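PDB 5UEB: NegoA.19184.a from Neisseria gonorrhoeae, which is of unknown function, a DUF4265-family protein crystallised as a two-chain assembly in which each chain pairs a five-stranded antiparallel sheet with a four-stranded alpha-beta unit. Local coordinates for residues Thr14-Tyr17 and Asn23-Glu26; Asp91-Ile96 and Asn109-Asn114; Glu98-Ile103 and Pro117-Ser122. All blocks are in the same frame, centred on the assembly; numbering follows the deposited sequence. Where two conformers were deposited one is given.

In the fold
The three contacts sample the two halves of the chain. Interaction 1 joins strands 10-18 and 24-33 of the five-stranded antiparallel sheet; interactions 2 and 3 lie in the alpha-beta half, on the opposite side of the chain's centre. The centre of interaction 1 is 24 Å from that of interaction 2 and 27 Å from that of interaction 3. Interactions 2 and 3 have centres 10 Å apart and touch: Ile-96 O lies 2.8 Å from Gly-101 N, and Asn-114 N is also 2.8 Å from Lys-102 O. The function is unknown, so none of the contacts can be assigned to an active site. Ethanediol molecules, probably from the crystallisation liquor, lie beside interactions 1 and 3.

Interaction 1 of 3, residues Thr14-Tyr17 and Asn23-Glu26; sequences TVVY and NIAE. With EDO (1,2-ethanediol), chain M.
Tyr-17 and Ala-25 project from the same face of the sheet, where the methyl group of Ala-25 sits over one face of the phenol ring. This CH-pi contact puts Ala-25 CB 3.9 Å from the centroid of the Tyr-17 ring, 25° off its normal. The methyl is displaced toward the hydroxyl-bearing rim, its closest approach being 3.5 Å, between Ala-25 CB and Tyr-17 CZ. With CG lodged between the backbone N and the carbonyl carbon (chi1 65°), the ring is laid across the neighbouring strand. The backbones beneath form a hydrogen-bonded pair of the antiparallel hairpin made by strands 10-18 and 24-33: Tyr-17 N donates to Ala-25 O at 3.0 Å, and Ala-25 N to Tyr-17 O at 2.8 Å. A water in the plane of the ring joins Tyr-17 OH to the backbone of the opposite strand, donating to Glu-26 O at 2.8 Å.

On the other face, Val-16 and Glu-26, a non-hydrogen-bonded pair, lie side by side and point the same way. Val-16 sends its CG1 branch across Ile-24, reaching Ile-24 CD1 at 3.5 Å. Glu-26, extended beyond CG, passes Thr-14 with OE1 3.7 Å from Thr-14 CG2, while its OE2 is hydrogen-bonded to ND1 of His-7 of the second subunit, a residue of what is evidently the expression tag.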
# COMPACT_ATOMS: atom_id res chain seq x y z
N THR B 14 -9.81 0.97 13.16
CA THR B 14 -10.60 0.52 12.01
C THR B 14 -9.74 0.57 10.75
O THR B 14 -9.12 1.59 10.45
CB THR B 14 -11.85 1.38 11.82
OG1 THR B 14 -12.69 1.25 12.98
CG2 THR B 14 -12.63 0.95 10.57
N VAL B 15 -9.69 -0.55 10.02
CA VAL B 15 -9.03 -0.63 8.72
C VAL B 15 -10.12 -0.62 7.66
O VAL B 15 -10.95 -1.54 7.61
CB VAL B 15 -8.18 -1.90 8.59
CG1 VAL B 15 -7.45 -1.92 7.24
CG2 VAL B 15 -7.19 -2.00 9.72
N VAL B 16 -10.13 0.41 6.81
CA VAL B 16 -11.03 0.45 5.66
C VAL B 16 -10.30 -0.19 4.48
O VAL B 16 -9.12 0.10 4.23
CB VAL B 16 -11.43 1.90 5.33
CG1 VAL B 16 -12.37 1.93 4.13
CG2 VAL B 16 -12.10 2.55 6.52
N TYR B 17 -10.98 -1.11 3.80
CA TYR B 17 -10.35 -1.86 2.72
C TYR B 17 -11.41 -2.24 1.70
O TYR B 17 -12.61 -2.12 1.95
CB TYR B 17 -9.61 -3.11 3.25
CG TYR B 17 -10.54 -4.14 3.86
CD1 TYR B 17 -11.04 -3.99 5.15
CD2 TYR B 17 -10.92 -5.27 3.14
CE1 TYR B 17 -11.92 -4.91 5.69
CE2 TYR B 17 -11.79 -6.21 3.68
CZ TYR B 17 -12.29 -6.03 4.96
OH TYR B 17 -13.16 -6.95 5.49
N ASN B 23 -15.79 -4.35 -2.93
CA ASN B 23 -16.75 -3.54 -2.19
C ASN B 23 -16.09 -3.04 -0.91
O ASN B 23 -15.31 -3.76 -0.28
CB ASN B 23 -18.00 -4.36 -1.84
CG ASN B 23 -18.77 -4.78 -3.08
OD1 ASN B 23 -18.91 -4.00 -4.03
ND2 ASN B 23 -19.27 -6.01 -3.08
N ILE B 24 -16.39 -1.79 -0.55
CA ILE B 24 -15.77 -1.21 0.63
C ILE B 24 -16.19 -1.99 1.86
O ILE B 24 -17.33 -2.47 1.97
CB ILE B 24 -16.13 0.29 0.70
CG1 ILE B 24 -15.19 1.01 1.66
CG2 ILE B 24 -17.59 0.48 1.07
CD1 ILE B 24 -13.89 1.41 0.99
N ALA B 25 -15.26 -2.15 2.80
CA ALA B 25 -15.48 -2.92 4.01
C ALA B 25 -14.61 -2.34 5.11
O ALA B 25 -13.70 -1.56 4.86
CB ALA B 25 -15.16 -4.41 3.79
N GLU B 26 -14.91 -2.73 6.35
CA GLU B 26 -14.17 -2.26 7.51
C GLU B 26 -13.88 -3.43 8.43
O GLU B 26 -14.76 -4.28 8.65
CB GLU B 26 -14.98 -1.20 8.27
CG GLU B 26 -15.20 0.07 7.47
CD GLU B 26 -15.98 1.12 8.23
OE1 GLU B 26 -16.14 0.98 9.46
OE2 GLU B 26 -16.42 2.10 7.60
C1 EDO M . -12.14 2.13 15.97
O1 EDO M . -12.08 2.93 14.78
C2 EDO M . -12.56 3.03 17.13
O2 EDO M . -11.55 4.02 17.35
O HOH W 1 -15.41 1.07 12.81
O HOH W 2 -14.38 -6.93 7.92

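Interaction 2 of 3, residues Asp91-Ile96 and Asn109-Asn114; sequences DLLAAI and NYLSVN
Leu-93 and Ile-96 belong to the face of helix 90-98 that packs on strand 110-115, and they meet Leu-111 and Val-113 there in a purely apolar helix-on-sheet contact. The closer of the two pairs is Ile-96 with Val-113, whose branches cross at a slant: the methyl CG2 of Ile-96 touches CG1 of Val-113 at 3.8 Å. Each of these methyls stands anti to the backbone N of its own residue, chi1 of Val-113 being -178°. One helical turn earlier, Leu-93 makes a looser approach, its CD2 4.3 Å from CD1 of Leu-111.

The four-stranded antiparallel sheet, with order 102-105, 110-115, 78-84, 137-143, and the two helices follow the beta-alpha-beta-beta-alpha-beta topology of a ferredoxin-like fold, in which strand 110-115 is one of the two central strands. Ile-103 of the adjacent edge strand packs against Ile-96, Leu-111 and Val-113 alike, whereas Leu-92 and Ala-95 of the helix meet the second helix, 122-133. The intervening strand residue, Ser-112, turns to the other face of the sheet, where, in one of its two conformers, its OG is hydrogen-bonded to Pro-45 O; Tyr-110 OH on that face similarly binds Leu-46 O.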
# COMPACT_ATOMS: atom_id res chain seq x y z
N ASP B 91 -4.54 -33.19 9.58
CA ASP B 91 -3.13 -33.07 9.21
C ASP B 91 -2.75 -31.64 8.85
O ASP B 91 -1.60 -31.23 9.07
CB ASP B 91 -2.74 -34.07 8.12
CG ASP B 91 -3.44 -33.84 6.79
OD1 ASP B 91 -4.46 -33.13 6.75
OD2 ASP B 91 -2.98 -34.41 5.78
N LEU B 92 -3.70 -30.85 8.34
CA LEU B 92 -3.43 -29.44 8.11
C LEU B 92 -3.28 -28.68 9.43
O LEU B 92 -2.37 -27.86 9.57
CB LEU B 92 -4.53 -28.83 7.25
CG LEU B 92 -4.47 -27.31 7.11
CD1 LEU B 92 -3.18 -26.90 6.43
CD2 LEU B 92 -5.67 -26.79 6.34
N LEU B 93 -4.17 -28.93 10.39
CA LEU B 93 -4.05 -28.26 11.68
C LEU B 93 -2.73 -28.63 12.36
O LEU B 93 -2.08 -27.77 12.97
CB LEU B 93 -5.23 -28.63 12.58
CG LEU B 93 -6.59 -28.15 12.08
CD1 LEU B 93 -7.71 -28.64 13.00
CD2 LEU B 93 -6.63 -26.63 11.95
N ALA B 94 -2.31 -29.89 12.23
CA ALA B 94 -1.05 -30.31 12.82
C ALA B 94 0.13 -29.61 12.16
O ALA B 94 1.08 -29.20 12.84
CB ALA B 94 -0.92 -31.83 12.72
N ALA B 95 0.09 -29.47 10.83
CA ALA B 95 1.17 -28.79 10.13
C ALA B 95 1.24 -27.32 10.51
O ALA B 95 2.33 -26.78 10.71
CB ALA B 95 0.99 -28.94 8.62
N ILE B 96 0.09 -26.66 10.61
CA ILE B 96 0.07 -25.27 11.06
C ILE B 96 0.77 -25.14 12.41
O ILE B 96 1.61 -24.26 12.61
CB ILE B 96 -1.38 -24.74 11.11
CG1 ILE B 96 -1.91 -24.59 9.68
CG2 ILE B 96 -1.43 -23.42 11.89
CD1 ILE B 96 -3.41 -24.29 9.60
N ASN B 109 -15.88 -22.29 9.70
CA ASN B 109 -15.31 -22.67 8.42
C ASN B 109 -14.24 -21.71 7.91
O ASN B 109 -13.83 -21.82 6.75
CB ASN B 109 -16.41 -22.83 7.37
CG ASN B 109 -17.48 -23.80 7.79
OD1 ASN B 109 -18.60 -23.40 8.13
ND2 ASN B 109 -17.16 -25.08 7.80
N TYR B 110 -13.77 -20.77 8.73
CA TYR B 110 -12.83 -19.76 8.28
C TYR B 110 -11.78 -19.53 9.35
O TYR B 110 -12.11 -19.40 10.54
CB TYR B 110 -13.54 -18.43 8.00
CG TYR B 110 -12.66 -17.37 7.36
CD1 TYR B 110 -11.86 -16.52 8.13
CD2 TYR B 110 -12.66 -17.19 5.98
CE1 TYR B 110 -11.08 -15.54 7.54
CE2 TYR B 110 -11.88 -16.22 5.38
CZ TYR B 110 -11.10 -15.40 6.16
OH TYR B 110 -10.32 -14.43 5.55
N LEU B 111 -10.52 -19.48 8.93
CA LEU B 111 -9.41 -19.17 9.80
C LEU B 111 -8.51 -18.16 9.13
O LEU B 111 -8.32 -18.20 7.91
CB LEU B 111 -8.52 -20.42 10.04
CG LEU B 111 -8.99 -21.53 10.97
CD1 LEU B 111 -7.99 -22.68 10.95
CD2 LEU B 111 -9.16 -20.98 12.38
N SER B 112 -7.95 -17.26 9.92
CA SER B 112 -6.78 -16.51 9.49
C SER B 112 -5.61 -16.95 10.36
O SER B 112 -5.75 -17.03 11.59
CB SER B 112 -7.04 -15.01 9.59
OG SER B 112 -6.17 -14.27 8.77
N VAL B 113 -4.48 -17.25 9.72
CA VAL B 113 -3.34 -17.89 10.36
C VAL B 113 -2.14 -16.97 10.27
O VAL B 113 -1.82 -16.46 9.19
CB VAL B 113 -3.03 -19.24 9.69
CG1 VAL B 113 -1.86 -19.93 10.38
CG2 VAL B 113 -4.28 -20.12 9.68
N ASN B 114 -1.46 -16.79 11.40
CA ASN B 114 -0.20 -16.06 11.45
C ASN B 114 0.96 -17.04 11.42
O ASN B 114 1.01 -17.97 12.24
CB ASN B 114 -0.08 -15.25 12.75
CG ASN B 114 1.18 -14.44 12.79
OD1 ASN B 114 1.27 -13.39 12.17
ND2 ASN B 114 2.19 -14.95 13.50

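Interaction 3 of 3, residues Glu98-Ile103 and Pro117-Ser122; sequences EHSGKI and PKKYNS. With EDO (1,2-ethanediol), chain J.
His-99 and Lys-119 bring their CA atoms within 5.5 Å where the chain leaves helix 90-98 through a Schellman motif, Ser-100 taking a positive phi of 61° as its C-prime residue, and passes the loop that leads into helix 122-133.

The imidazole reaches that loop with its edge. His-99 ND1 donates to Lys-119 O at 2.8 Å in a nearly straight bond, 169° at the hydrogen, and the donor lies in the carbonyl plane while the acceptor stays close to the plane of the ring. At the far end of the imidazole, His-99 NE2 is 2.9 Å from O1 of an ethanediol, a hydrogen bond in which either group could be the donor. With ND1 held by the Lys-119 carbonyl and NE2 by the ethanediol, both near the ring plane, the rotation of the imidazole is fixed from two ends.

Asn-121 meets the ring edge between these two partners. Its amide plane stands almost perpendicular to the imidazole, 86° apart, and Asn-121 OD1 comes to 3.1 Å from His-99 CE1. That oxygen has its stronger partner in the backbone, the N of Leu-124. Leu-124 also packs against His-99, as does Phe-115.

Lys-119 bends at chi2 and lays the start of its chain along the histidine carbonyl, with Lys-119 CB 3.2 Å from His-99 O. Its ammonium then returns to the helix end through a water, to which Lys-119 NZ donates at 2.8 Å; the water in turn donates to Glu-98 O and also bonds Ser-100 OG.

The arrangement thus joins the C-terminal Schellman motif of one helix to the N-cap of the next, formed by Asn-121, at one end of the ferredoxin-like alpha-beta unit.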
# COMPACT_ATOMS: atom_id res chain seq x y z
N GLU B 98 2.93 -27.30 13.80
CA GLU B 98 4.35 -27.64 13.70
C GLU B 98 5.16 -26.48 13.13
O GLU B 98 6.35 -26.34 13.44
CB GLU B 98 4.54 -28.91 12.87
N HIS B 99 4.53 -25.64 12.30
CA HIS B 99 5.15 -24.46 11.72
C HIS B 99 4.98 -23.22 12.59
O HIS B 99 5.14 -22.09 12.10
CB HIS B 99 4.59 -24.20 10.32
CG HIS B 99 5.07 -25.18 9.29
ND1 HIS B 99 5.76 -24.78 8.16
CD2 HIS B 99 4.96 -26.52 9.21
CE1 HIS B 99 6.06 -25.85 7.43
NE2 HIS B 99 5.58 -26.92 8.05
N SER B 100 4.65 -23.39 13.88
CA SER B 100 4.52 -22.27 14.82
C SER B 100 3.43 -21.28 14.40
O SER B 100 3.51 -20.09 14.71
CB SER B 100 5.85 -21.55 15.08
OG SER B 100 6.81 -22.45 15.62
N GLY B 101 2.42 -21.77 13.70
CA GLY B 101 1.32 -20.90 13.29
C GLY B 101 0.33 -20.70 14.42
O GLY B 101 0.11 -21.58 15.25
N LYS B 102 -0.26 -19.50 14.46
CA LYS B 102 -1.31 -19.17 15.40
C LYS B 102 -2.58 -18.89 14.61
O LYS B 102 -2.51 -18.28 13.54
CB LYS B 102 -0.95 -17.93 16.22
CG LYS B 102 0.23 -18.13 17.17
CD LYS B 102 0.49 -16.88 17.99
CE LYS B 102 1.84 -16.92 18.68
NZ LYS B 102 2.15 -15.62 19.35
N ILE B 103 -3.72 -19.35 15.11
CA ILE B 103 -4.95 -19.28 14.33
C ILE B 103 -5.95 -18.36 15.02
O ILE B 103 -5.97 -18.21 16.24
CB ILE B 103 -5.55 -20.67 14.04
CG1 ILE B 103 -6.12 -21.30 15.31
CG2 ILE B 103 -4.50 -21.59 13.41
CD1 ILE B 103 -6.80 -22.63 15.06
N PRO B 117 8.32 -15.36 10.60
CA PRO B 117 9.25 -15.37 9.46
C PRO B 117 9.77 -16.77 9.16
O PRO B 117 10.14 -17.53 10.06
CB PRO B 117 10.38 -14.45 9.92
CG PRO B 117 9.72 -13.49 10.87
CD PRO B 117 8.64 -14.29 11.56
N LYS B 118 9.78 -17.12 7.87
CA LYS B 118 10.32 -18.34 7.28
C LYS B 118 9.44 -19.57 7.52
O LYS B 118 9.75 -20.64 6.99
CB LYS B 118 11.78 -18.65 7.68
CG LYS B 118 12.71 -17.46 7.58
CD LYS B 118 14.14 -17.84 7.91
CE LYS B 118 15.05 -16.63 7.77
NZ LYS B 118 16.49 -17.00 7.83
N LYS B 119 8.35 -19.47 8.28
CA LYS B 119 7.56 -20.65 8.60
C LYS B 119 6.51 -20.97 7.54
O LYS B 119 6.11 -22.13 7.41
CB LYS B 119 6.89 -20.50 9.97
CG LYS B 119 7.86 -20.43 11.12
CD LYS B 119 8.65 -21.72 11.25
CE LYS B 119 9.64 -21.63 12.38
NZ LYS B 119 10.24 -22.95 12.67
N TYR B 120 6.05 -19.98 6.79
CA TYR B 120 5.17 -20.23 5.65
C TYR B 120 6.06 -20.57 4.47
O TYR B 120 6.67 -19.70 3.86
CB TYR B 120 4.32 -18.99 5.37
CG TYR B 120 3.38 -19.16 4.20
CD1 TYR B 120 2.30 -20.05 4.27
CD2 TYR B 120 3.56 -18.45 3.02
CE1 TYR B 120 1.45 -20.24 3.19
CE2 TYR B 120 2.70 -18.61 1.95
CZ TYR B 120 1.65 -19.50 2.04
OH TYR B 120 0.79 -19.65 0.97
N ASN B 121 6.15 -21.87 4.15
CA ASN B 121 7.10 -22.33 3.15
C ASN B 121 6.45 -23.30 2.17
O ASN B 121 5.23 -23.52 2.23
CB ASN B 121 8.34 -22.94 3.83
CG ASN B 121 8.00 -24.14 4.72
OD1 ASN B 121 6.93 -24.73 4.62
ND2 ASN B 121 8.94 -24.50 5.59
N SER B 122 7.25 -23.89 1.28
CA SER B 122 6.69 -24.75 0.25
C SER B 122 6.04 -26.00 0.84
O SER B 122 5.07 -26.52 0.28
CB SER B 122 7.77 -25.11 -0.78
OG SER B 122 8.84 -25.84 -0.19
C1 EDO J . 4.34 -29.98 6.83
O1 EDO J . 5.68 -29.49 6.81
C2 EDO J . 4.14 -30.86 8.07
O2 EDO J . 4.50 -30.12 9.24
O HOH W 3 8.12 -24.20 14.06